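Local structure of putative cell surface hydrolase (Lactobacillus plantarum, 3LP5) at residues T235-D238 against K239-Q242; K221-V224 against S225-Q229. The protein is a putative cell surface hydrolase of the alpha/beta-hydrolase fold whose substrate is not known. All coordinates share one frame; numbering follows the deposited sequence.

Along the chain, interaction 2 comes first, within helix 217-231, and interaction 1 follows where a loop enters helix 238-245. Each joins residues mostly three or four apart within a continuous stretch, so neither closes a long loop, and the two stand in series without nesting or crossing. They nevertheless meet in space, with centres about 11 Å apart: the chain turns back after helix 217-231, Met236 CG comes to 3.7 Å from Gln229 CB, and Val240 CG1 lies 3.5 Å from Ser225 OG. Interaction 2 belongs to a helix packed against strand 127-134 of the central sheet, whereas interaction 1 forms the surface start of the helix that lies against it.

Interaction 1: T235-D238 against K239-Q242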
loop_
_atom_site.group_PDB
_atom_site.type_symbol
_atom_site.label_atom_id
_atom_site.label_comp_id
_atom_site.label_asym_id
_atom_site.label_seq_id
_atom_site.Cartn_x
_atom_site.Cartn_y
_atom_site.Cartn_z
ATOM N N THR A 235 8.402 -14.657 11.138
ATOM C CA THR A 235 8.168 -15.144 12.493
ATOM C C THR A 235 8.738 -14.082 13.481
ATOM O O THR A 235 9.860 -13.636 13.307
ATOM C CB THR A 235 8.771 -16.555 12.668
ATOM O OG1 THR A 235 10.069 -16.532 12.091
ATOM C CG2 THR A 235 7.968 -17.611 11.885
ATOM N N MET A 236 7.930 -13.607 14.448
ATOM C CA MET A 236 8.316 -12.438 15.298
ATOM C C MET A 236 8.542 -12.967 16.725
ATOM O O MET A 236 8.028 -14.045 17.033
ATOM C CB MET A 236 7.194 -11.387 15.331
ATOM C CG MET A 236 6.727 -10.868 13.932
ATOM S SD MET A 236 7.992 -10.029 12.996
ATOM C CE MET A 236 8.179 -8.554 14.005
ATOM N N PRO A 237 9.250 -12.203 17.596
ATOM C CA PRO A 237 9.336 -12.649 19.014
ATOM C C PRO A 237 7.929 -12.681 19.649
ATOM O O PRO A 237 7.013 -11.924 19.233
ATOM C CB PRO A 237 10.246 -11.593 19.678
ATOM C CG PRO A 237 11.005 -10.938 18.547
ATOM C CD PRO A 237 10.076 -11.008 17.335
ATOM N N ASP A 238 7.717 -13.592 20.586
ATOM C CA ASP A 238 6.345 -13.874 21.081
ATOM C C ASP A 238 5.612 -12.644 21.645
ATOM O O ASP A 238 4.398 -12.479 21.433
ATOM C CB ASP A 238 6.328 -15.030 22.123
ATOM C CG ASP A 238 6.647 -16.408 21.510
ATOM O OD1 ASP A 238 7.423 -17.180 22.120
ATOM O OD2 ASP A 238 6.125 -16.736 20.413
ATOM N N LYS A 239 6.355 -11.797 22.352
ATOM C CA LYS A 239 5.773 -10.637 23.006
ATOM C C LYS A 239 5.457 -9.554 21.969
ATOM O O LYS A 239 4.510 -8.793 22.114
ATOM C CB LYS A 239 6.732 -10.058 24.065
ATOM C CG LYS A 239 6.857 -10.880 25.377
ATOM C CD LYS A 239 5.522 -11.341 25.936
ATOM C CE LYS A 239 5.356 -12.887 25.861
ATOM N NZ LYS A 239 6.352 -13.644 26.703
ATOM N N VAL A 240 6.282 -9.476 20.942
ATOM C CA VAL A 240 6.012 -8.544 19.833
ATOM C C VAL A 240 4.737 -8.948 19.050
ATOM O O VAL A 240 3.870 -8.108 18.777
ATOM C CB VAL A 240 7.269 -8.406 18.961
ATOM C CG1 VAL A 240 7.008 -7.632 17.646
ATOM C CG2 VAL A 240 8.339 -7.697 19.803
ATOM N N ARG A 241 4.627 -10.231 18.744
ATOM C CA ARG A 241 3.496 -10.771 18.016
ATOM C C ARG A 241 2.242 -10.514 18.797
ATOM O O ARG A 241 1.264 -10.034 18.257
ATOM C CB ARG A 241 3.639 -12.278 17.793
ATOM C CG ARG A 241 2.359 -12.914 17.187
ATOM C CD ARG A 241 2.489 -14.395 16.899
ATOM N NE ARG A 241 3.182 -15.106 17.983
ATOM C CZ ARG A 241 2.597 -15.662 19.052
ATOM N NH1 ARG A 241 1.264 -15.617 19.228
ATOM N NH2 ARG A 241 3.352 -16.268 19.964
ATOM N N GLN A 242 2.281 -10.819 20.091
ATOM C CA GLN A 242 1.078 -10.695 20.937
ATOM C C GLN A 242 0.603 -9.248 21.036
ATOM O O GLN A 242 -0.580 -8.992 20.914
ATOM C CB GLN A 242 1.306 -11.344 22.315
ATOM C CG GLN A 242 1.411 -12.867 22.125
ATOM C CD GLN A 242 1.889 -13.663 23.356
ATOM O OE1 GLN A 242 2.646 -13.174 24.197
ATOM N NE2 GLN A 242 1.444 -14.908 23.436
#
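Asp238 and Arg241 meet because Asp238 turns CG to the side of its backbone N (chi1 -69°), while the arginine chain runs straight to CD and then bends at chi3 (42°). The two side chains lie alongside each other, and Arg241 NH2 makes a salt-bridging hydrogen bond of 2.8 Å to Asp238 OD2. That oxygen sits in the guanidinium plane, at its edge, but the nitrogen approaches from above the carboxylate, and the two planes stand 80° apart. With Arg241 NE 4.2 Å from Asp238 OD2, the bridge rests on one nitrogen and is not bidentate.

Pro237 occupies the N-cap position of helix 238-245. Arg241 N bonds to Pro237 O at 3.0 Å, and Gln242 N bonds to Asp238 O at 3.0 Å, which fixes the first turn. On another side of this turn, the bent Met236 chain brings CE to 3.9 Å from Val240 CG1, an apolar touch that faces Ser225 of helix 217-231.

A carboxylate in the first helical turn probably gains from the helix dipole as well as from Arg241, although the exposure of both residues to solvent should keep the net gain of their bridge modest.

Interaction 2: K221-V224 against S225-Q229; sequences KQIV and SLIRQ
Ile223 and Ile227, one turn apart on helix 217-231, form the apolar heart of this contact. The gamma carbon CG1 of Ile227 lies beside its own backbone N (chi1 -72°), and from there the chain extends back along the helix, bringing CD1 to 4.0 Å from Ile223 CG2. The same branch passes close to the backbone, with Ile227 CG1 3.4 Å from Ile223 O.

Four i to i+4 backbone bonds define the helical repeat here. Ser225 N reaches Lys221 O, and Leu226 N reaches Gln222 O. Ile227 N donates to Ile223 O at 2.9 Å, and Arg228 N to Val224 O at 3.0 Å, the straightest of the set at 172°. Ile223 O also receives a weak second bond from Leu226 N, 3.1 Å long and bent to 120°, so this carbonyl serves two amides while Leu226 N divides its proton between two acceptors.

Packing differs sharply round the helix. Ile223, Val224, Leu226 and Ile227 are buried, whereas Lys221 is exposed and its side chain comes no nearer than 6.1 Å to residues 225-229, contributing to the contact through its carbonyl. Between these extremes lies Arg228, whose aliphatic part runs past Val224 with CD 4.2 Å from Val224 CG1, and whose guanidinium goes on to a salt bridge with Glu234.

In the fold, Ile223 packs on Ile134 and Ile227 on Met132, both of strand 127-134 in the central sheet, while helix 17-30 adjoins the helix with Leu23 on buried Ile223 and Leu27 on the partly exposed Arg228. Helix 238-245 lies against another side of the helix, where Asn244 hydrogen-bonds Ser225 OG and touches Leu226.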
loop_
_atom_site.group_PDB
_atom_site.type_symbol
_atom_site.label_atom_id
_atom_site.label_comp_id
_atom_site.label_asym_id
_atom_site.label_seq_id
_atom_site.Cartn_x
_atom_site.Cartn_y
_atom_site.Cartn_z
ATOM N N LYS A 221 8.419 2.690 14.006
ATOM C CA LYS A 221 8.804 1.365 14.550
ATOM C C LYS A 221 7.646 0.371 14.609
ATOM O O LYS A 221 7.830 -0.772 14.257
ATOM C CB LYS A 221 9.441 1.472 15.943
ATOM C CG LYS A 221 10.849 2.136 15.896
ATOM C CD LYS A 221 11.708 1.748 17.155
ATOM C CE LYS A 221 11.373 2.563 18.405
ATOM N NZ LYS A 221 11.559 1.794 19.703
ATOM N N GLN A 222 6.485 0.821 15.067
ATOM C CA GLN A 222 5.259 0.004 15.111
ATOM C C GLN A 222 4.831 -0.392 13.709
ATOM O O GLN A 222 4.475 -1.541 13.491
ATOM C CB GLN A 222 4.103 0.782 15.745
ATOM C CG GLN A 222 4.309 0.997 17.223
ATOM C CD GLN A 222 3.223 1.843 17.943
ATOM O OE1 GLN A 222 3.492 2.368 19.009
ATOM N NE2 GLN A 222 2.024 1.897 17.429
ATOM N N ILE A 223 4.862 0.552 12.778
ATOM C CA ILE A 223 4.461 0.275 11.432
ATOM C C ILE A 223 5.396 -0.763 10.793
ATOM O O ILE A 223 4.915 -1.730 10.173
ATOM C CB ILE A 223 4.373 1.543 10.584
ATOM C CG1 ILE A 223 3.179 2.362 11.086
ATOM C CG2 ILE A 223 4.174 1.179 9.079
ATOM C CD1 ILE A 223 3.014 3.686 10.395
ATOM N N VAL A 224 6.710 -0.589 10.941
ATOM C CA VAL A 224 7.704 -1.576 10.389
ATOM C C VAL A 224 7.480 -2.927 11.077
ATOM O O VAL A 224 7.524 -3.961 10.413
ATOM C CB VAL A 224 9.161 -1.081 10.612
ATOM C CG1 VAL A 224 10.226 -2.202 10.376
ATOM C CG2 VAL A 224 9.408 0.087 9.652
ATOM N N SER A 225 7.145 -2.916 12.381
ATOM C CA SER A 225 6.916 -4.163 13.067
ATOM C C SER A 225 5.685 -4.892 12.408
ATOM O O SER A 225 5.716 -6.085 12.200
ATOM C CB SER A 225 6.643 -3.938 14.545
ATOM O OG SER A 225 6.423 -5.190 15.203
ATOM N N LEU A 226 4.657 -4.143 12.036
ATOM C CA LEU A 226 3.427 -4.731 11.490
ATOM C C LEU A 226 3.626 -5.210 10.081
ATOM O O LEU A 226 3.002 -6.192 9.637
ATOM C CB LEU A 226 2.274 -3.721 11.550
ATOM C CG LEU A 226 1.839 -3.343 12.981
ATOM C CD1 LEU A 226 0.929 -2.138 12.891
ATOM C CD2 LEU A 226 1.126 -4.490 13.725
ATOM N N ILE A 227 4.424 -4.458 9.332
ATOM C CA ILE A 227 4.688 -4.835 7.956
ATOM C C ILE A 227 5.394 -6.176 8.007
ATOM O O ILE A 227 4.977 -7.141 7.321
ATOM C CB ILE A 227 5.560 -3.817 7.180
ATOM C CG1 ILE A 227 4.798 -2.532 6.867
ATOM C CG2 ILE A 227 6.181 -4.454 5.933
ATOM C CD1 ILE A 227 5.735 -1.364 6.448
ATOM N N ARG A 228 6.402 -6.263 8.855
ATOM C CA ARG A 228 7.108 -7.573 9.044
ATOM C C ARG A 228 6.189 -8.750 9.472
ATOM O O ARG A 228 6.213 -9.821 8.870
ATOM C CB ARG A 228 8.256 -7.412 10.004
ATOM C CG ARG A 228 9.390 -6.618 9.394
ATOM C CD ARG A 228 10.506 -6.405 10.426
ATOM N NE ARG A 228 11.046 -7.698 10.869
ATOM C CZ ARG A 228 11.616 -7.915 12.045
ATOM N NH1 ARG A 228 11.768 -6.930 12.918
ATOM N NH2 ARG A 228 12.106 -9.120 12.320
ATOM N N GLN A 229 5.379 -8.556 10.506
ATOM C CA GLN A 229 4.485 -9.570 10.999
ATOM C C GLN A 229 3.361 -9.966 10.015
ATOM O O GLN A 229 3.060 -11.135 9.890
ATOM C CB GLN A 229 3.870 -9.122 12.325
ATOM C CG GLN A 229 2.799 -10.078 12.877
ATOM C CD GLN A 229 2.603 -9.907 14.347
ATOM O OE1 GLN A 229 3.457 -9.320 15.037
ATOM N NE2 GLN A 229 1.502 -10.405 14.853
#